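Alpha-1,2-mannosyltransferase (Ktr4), putative (Neosartorya fumigata, PDB 7BOP) is a putative fungal mannosyltransferase of the Ktr family, built on a GT-A glycosyltransferase fold and holding guanosine-5'-diphosphate and a manganese ion. Local coordinates at residues 49-52 against 53-56; 209-213 against 214-218. One frame throughout, in Å; residues are numbered along the deposited sequence.

Contact 1: residues 49-52 against 53-56; sequences LWRA and DDND. With NA (sodium ion), chain I.
A52 to N55 form a type I beta turn that reverses the chain and sets the carbonyl oxygens of its first and last residues, A52 O and N55 O, 3.1 Å apart. The N55 side chain folds back across this turn onto the residue before it. Its CG stands beside the backbone N (chi1 -76°), which carries the amide to R51, where N55 ND2 donates to R51 O at 2.9 Å. The bond is nearly straight (170°), lies in the amide plane and meets an in-plane lone pair of the carbonyl. The same amide reaches the edge of the W50 ring, N55 ND2 lying 3.6 Å from W50 CE3, with the two planes turned 52° apart. W50 NE1 is taken by D213, beyond the turn.

A carboxylate oxygen of D54 lies against the aliphatic base of R51, D54 OD1 3.4 Å from R51 CB, while the guanidinium runs off to a salt bridge with E44. The face of that guanidinium rests on L49 CB. Between the carboxylate and the backbone, water 1 accepts from R51 N at 2.8 Å and donates to D54 OD1 at 2.9 Å, thereby tying the aspartate to the chain ahead of the turn.

On the far end, A52 O and N55 O each bind sodium at 2.2 Å, and waters 2 and 3 also coordinate it. The cation probably offsets the repulsion between the two carbonyl oxygens, making this surface loop a main-chain sodium site pinned across the ends of a beta turn.

Contact 2: residues 209-213 against 214-218; sequences RFMED and RNLTY
R214 folds its extended arm back along the last turn of helix 207-213 and lays its guanidinium against F210. F210 CD1 sits 3.2 Å above the guanidinium plane, displaced toward its rim, and the two planes are 31° apart. From there R214 NH1 donates to F210 O at 3.1 Å, on an in-plane lone pair, while NH2 turns to the carbonyls of E46 and H48. On the buried flank, L216 CD1 packs 3.5 Å from F210 CE2. M211 bends at both chi2 and chi3 (-78° and -69°), curling its thioether round L216 until M211 CE lies 3.7 Å from L216 CB and against the backbone of Y218.

The chain leaves the helix through a Schellman motif. L216 N reaches back to M211 O at 2.8 Å, and N215 N to E212 O at 3.1 Å, the latter donor standing well above the carbonyl plane. N215, with positive phi, is the C' residue, and its turn brings L216 back against F210 and M211.

The solvent side is looser and relies on water. The CB of N215 is directed away from the helix, yet water 4 links its OD1, at 2.7 Å, to E212 O. Across the exit, D213 and R214 make no direct salt bridge; water 5, in the guanidinium plane at its edge, accepts from R214 NH1 and can donate to D213 OD2, one of several acceptors near it.

Overall arrangement
From the N terminus, the chain first makes contact 1, a tight turn in the surface loop between strands 30-31 and 69-74. Most of the residues that line the GDP pocket, from L74 to P195, follow before contact 2 ends helix 207-213 and leads into strand 218-224 of the main sheet. The two are in series, neither nested nor crossed, with centres about 17 Å apart on the same side of the chain's centre. They nevertheless meet: W50 NE1 lies 2.7 Å from D213 OD2, a probable hydrogen bond, and the indole has a cation-pi contact with R209, while L49 packs against F210 and R214. The peripheral sodium-binding loop is thus fastened to the helix leading into the sheet.

Contact 1: residues 49-52 against 53-56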
loop_
_atom_site.group_PDB
_atom_site.type_symbol
_atom_site.label_atom_id
_atom_site.label_comp_id
_atom_site.label_asym_id
_atom_site.label_seq_id
_atom_site.Cartn_x
_atom_site.Cartn_y
_atom_site.Cartn_z
ATOM N N LEU A 49 -8.282 -5.564 22.214
ATOM C CA LEU A 49 -8.215 -6.246 20.925
ATOM C C LEU A 49 -9.404 -7.192 20.819
ATOM O O LEU A 49 -9.760 -7.855 21.786
ATOM C CB LEU A 49 -6.903 -7.022 20.796
ATOM C CG LEU A 49 -5.618 -6.179 20.858
ATOM C CD1 LEU A 49 -4.377 -7.060 20.910
ATOM C CD2 LEU A 49 -5.552 -5.205 19.692
ATOM N N TRP A 50 -10.002 -7.248 19.639
ATOM C CA TRP A 50 -11.132 -8.131 19.373
ATOM C C TRP A 50 -10.612 -9.496 18.949
ATOM O O TRP A 50 -9.922 -9.606 17.929
ATOM C CB TRP A 50 -12.030 -7.514 18.305
ATOM C CG TRP A 50 -12.686 -6.279 18.796
ATOM C CD1 TRP A 50 -12.229 -4.996 18.681
ATOM C CD2 TRP A 50 -13.901 -6.207 19.541
ATOM N NE1 TRP A 50 -13.108 -4.122 19.284
ATOM C CE2 TRP A 50 -14.139 -4.844 19.829
ATOM C CE3 TRP A 50 -14.820 -7.167 19.989
ATOM C CZ2 TRP A 50 -15.263 -4.412 20.555
ATOM C CZ3 TRP A 50 -15.943 -6.742 20.706
ATOM C CH2 TRP A 50 -16.155 -5.374 20.979
ATOM N N ARG A 51 -10.937 -10.523 19.747
ATOM C CA ARG A 51 -10.481 -11.905 19.542
ATOM C C ARG A 51 -11.541 -12.784 18.889
ATOM O O ARG A 51 -12.732 -12.614 19.139
ATOM C CB ARG A 51 -10.143 -12.565 20.883
ATOM C CG ARG A 51 -9.220 -11.780 21.800
ATOM C CD ARG A 51 -7.839 -11.725 21.214
ATOM N NE ARG A 51 -6.877 -11.093 22.112
ATOM C CZ ARG A 51 -5.598 -10.902 21.804
ATOM N NH1 ARG A 51 -5.134 -11.288 20.613
ATOM N NH2 ARG A 51 -4.782 -10.321 22.681
ATOM N N ALA A 52 -11.093 -13.750 18.093
ATOM C CA ALA A 52 -12.000 -14.702 17.452
ATOM C C ALA A 52 -12.621 -15.688 18.451
ATOM O O ALA A 52 -13.753 -16.139 18.250
ATOM C CB ALA A 52 -11.283 -15.473 16.358
ATOM N N ASP A 53 -11.882 -16.021 19.507
ATOM C CA ASP A 53 -12.307 -17.066 20.445
ATOM C C ASP A 53 -13.418 -16.638 21.409
ATOM O O ASP A 53 -14.051 -17.502 21.990
ATOM C CB ASP A 53 -11.122 -17.663 21.217
ATOM C CG ASP A 53 -10.225 -16.612 21.816
ATOM O OD1 ASP A 53 -9.408 -16.042 21.052
ATOM O OD2 ASP A 53 -10.333 -16.349 23.029
ATOM N N ASP A 54 -13.673 -15.339 21.580
ATOM C CA ASP A 54 -14.810 -14.911 22.408
ATOM C C ASP A 54 -15.755 -13.933 21.702
ATOM O O ASP A 54 -16.453 -13.147 22.347
ATOM C CB ASP A 54 -14.328 -14.380 23.771
ATOM C CG ASP A 54 -13.411 -13.195 23.648
ATOM O OD1 ASP A 54 -13.154 -12.761 22.510
ATOM O OD2 ASP A 54 -12.955 -12.699 24.694
ATOM N N ASN A 55 -15.786 -14.007 20.375
ATOM C CA ASN A 55 -16.767 -13.289 19.564
ATOM C C ASN A 55 -17.343 -14.197 18.505
ATOM O O ASN A 55 -16.754 -15.228 18.166
ATOM C CB ASN A 55 -16.125 -12.083 18.873
ATOM C CG ASN A 55 -15.903 -10.932 19.824
ATOM O OD1 ASN A 55 -16.842 -10.221 20.160
ATOM N ND2 ASN A 55 -14.664 -10.754 20.277
ATOM N N ASP A 56 -18.485 -13.778 17.972
ATOM C CA ASP A 56 -19.094 -14.428 16.829
ATOM C C ASP A 56 -18.448 -13.915 15.536
ATOM O O ASP A 56 -18.813 -12.866 15.041
ATOM C CB ASP A 56 -20.602 -14.138 16.821
ATOM C CG ASP A 56 -21.317 -14.753 15.642
ATOM O OD1 ASP A 56 -20.702 -15.539 14.879
ATOM O OD2 ASP A 56 -22.523 -14.441 15.491
HETATM NA NA NA I . -15.707 -17.180 17.887
HETATM O O HOH W 1 -12.342 -10.032 22.130
HETATM O O HOH W 2 -16.287 -17.283 15.589
HETATM O O HOH W 3 -14.669 -19.227 18.071
#

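Contact 2: residues 209-213 against 214-218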
loop_
_atom_site.group_PDB
_atom_site.type_symbol
_atom_site.label_atom_id
_atom_site.label_comp_id
_atom_site.label_asym_id
_atom_site.label_seq_id
_atom_site.Cartn_x
_atom_site.Cartn_y
_atom_site.Cartn_z
ATOM N N ARG A 209 -10.992 -3.756 13.238
ATOM C CA ARG A 209 -11.529 -3.112 14.435
ATOM C C ARG A 209 -10.432 -2.516 15.310
ATOM O O ARG A 209 -10.680 -1.557 16.030
ATOM C CB ARG A 209 -12.416 -4.073 15.212
ATOM C CG ARG A 209 -13.628 -4.478 14.385
ATOM C CD ARG A 209 -14.659 -5.221 15.211
ATOM N NE ARG A 209 -15.322 -4.349 16.185
ATOM C CZ ARG A 209 -16.284 -4.739 17.034
ATOM N NH1 ARG A 209 -16.711 -6.002 17.052
ATOM N NH2 ARG A 209 -16.812 -3.855 17.877
ATOM N N PHE A 210 -9.218 -3.055 15.220
ATOM C CA PHE A 210 -8.049 -2.373 15.789
ATOM C C PHE A 210 -7.947 -0.960 15.207
ATOM O O PHE A 210 -7.847 0.009 15.960
ATOM C CB PHE A 210 -6.763 -3.191 15.559
ATOM C CG PHE A 210 -5.502 -2.402 15.759
ATOM C CD1 PHE A 210 -5.015 -2.170 17.035
ATOM C CD2 PHE A 210 -4.824 -1.865 14.672
ATOM C CE1 PHE A 210 -3.850 -1.423 17.229
ATOM C CE2 PHE A 210 -3.658 -1.127 14.856
ATOM C CZ PHE A 210 -3.173 -0.904 16.136
ATOM N N MET A 211 -8.037 -0.849 13.879
ATOM C CA MET A 211 -8.002 0.446 13.178
ATOM C C MET A 211 -9.173 1.333 13.607
ATOM O O MET A 211 -8.991 2.503 13.954
ATOM C CB MET A 211 -8.080 0.287 11.658
ATOM C CG MET A 211 -6.970 -0.527 11.006
ATOM S SD MET A 211 -5.443 0.376 10.814
ATOM C CE MET A 211 -5.869 1.589 9.571
ATOM N N GLU A 212 -10.374 0.764 13.568
ATOM C CA GLU A 212 -11.585 1.522 13.858
ATOM C C GLU A 212 -11.642 2.066 15.281
ATOM O O GLU A 212 -11.965 3.238 15.470
ATOM C CB GLU A 212 -12.827 0.685 13.562
ATOM C CG GLU A 212 -14.114 1.473 13.712
ATOM C CD GLU A 212 -15.302 0.785 13.088
ATOM O OE1 GLU A 212 -16.131 1.498 12.491
ATOM O OE2 GLU A 212 -15.412 -0.445 13.194
ATOM N N ASP A 213 -11.307 1.238 16.262
ATOM C CA ASP A 213 -11.361 1.646 17.670
ATOM C C ASP A 213 -10.365 2.737 17.993
ATOM O O ASP A 213 -10.587 3.490 18.935
ATOM C CB ASP A 213 -11.090 0.468 18.611
ATOM C CG ASP A 213 -12.189 -0.579 18.577
ATOM O OD1 ASP A 213 -13.255 -0.292 18.009
ATOM O OD2 ASP A 213 -11.958 -1.689 19.097
ATOM N N ARG A 214 -9.274 2.820 17.224
ATOM C CA ARG A 214 -8.263 3.872 17.423
ATOM C C ARG A 214 -8.335 5.016 16.398
ATOM O O ARG A 214 -7.450 5.876 16.364
ATOM C CB ARG A 214 -6.880 3.218 17.420
ATOM C CG ARG A 214 -6.640 2.355 18.635
ATOM C CD ARG A 214 -5.570 1.303 18.393
ATOM N NE ARG A 214 -5.512 0.365 19.506
ATOM C CZ ARG A 214 -6.397 -0.611 19.730
ATOM N NH1 ARG A 214 -7.425 -0.813 18.905
ATOM N NH2 ARG A 214 -6.235 -1.409 20.783
ATOM N N ASN A 215 -9.387 5.031 15.582
ATOM C CA ASN A 215 -9.576 6.001 14.497
ATOM C C ASN A 215 -8.357 6.113 13.572
ATOM O O ASN A 215 -7.971 7.210 13.146
ATOM C CB ASN A 215 -9.978 7.361 15.077
ATOM C CG ASN A 215 -11.298 7.290 15.821
ATOM O OD1 ASN A 215 -12.315 6.923 15.242
ATOM N ND2 ASN A 215 -11.288 7.621 17.090
ATOM N N LEU A 216 -7.758 4.966 13.260
ATOM C CA LEU A 216 -6.580 4.947 12.411
ATOM C C LEU A 216 -6.960 5.093 10.948
ATOM O O LEU A 216 -8.030 4.656 10.502
ATOM C CB LEU A 216 -5.743 3.689 12.648
ATOM C CG LEU A 216 -5.257 3.489 14.087
ATOM C CD1 LEU A 216 -4.371 2.257 14.176
ATOM C CD2 LEU A 216 -4.532 4.698 14.667
ATOM N N THR A 217 -6.056 5.729 10.207
ATOM C CA THR A 217 -6.257 6.061 8.819
ATOM C C THR A 217 -5.605 5.036 7.901
ATOM O O THR A 217 -6.150 4.722 6.854
ATOM C CB THR A 217 -5.690 7.471 8.539
ATOM O OG1 THR A 217 -6.369 8.406 9.374
ATOM C CG2 THR A 217 -5.839 7.874 7.094
ATOM N N TYR A 218 -4.438 4.523 8.279
ATOM C CA TYR A 218 -3.637 3.734 7.347
ATOM C C TYR A 218 -2.627 2.894 8.070
ATOM O O TYR A 218 -2.073 3.318 9.085
ATOM C CB TYR A 218 -2.918 4.690 6.405
ATOM C CG TYR A 218 -2.191 4.098 5.230
ATOM C CD1 TYR A 218 -2.846 3.868 4.026
ATOM C CD2 TYR A 218 -0.818 3.851 5.293
ATOM C CE1 TYR A 218 -2.164 3.393 2.922
ATOM C CE2 TYR A 218 -0.121 3.374 4.193
ATOM C CZ TYR A 218 -0.790 3.141 3.012
ATOM O OH TYR A 218 -0.079 2.673 1.924
HETATM O O HOH W 4 -13.749 5.059 13.964
HETATM O O HOH W 5 -9.396 -3.014 18.841
#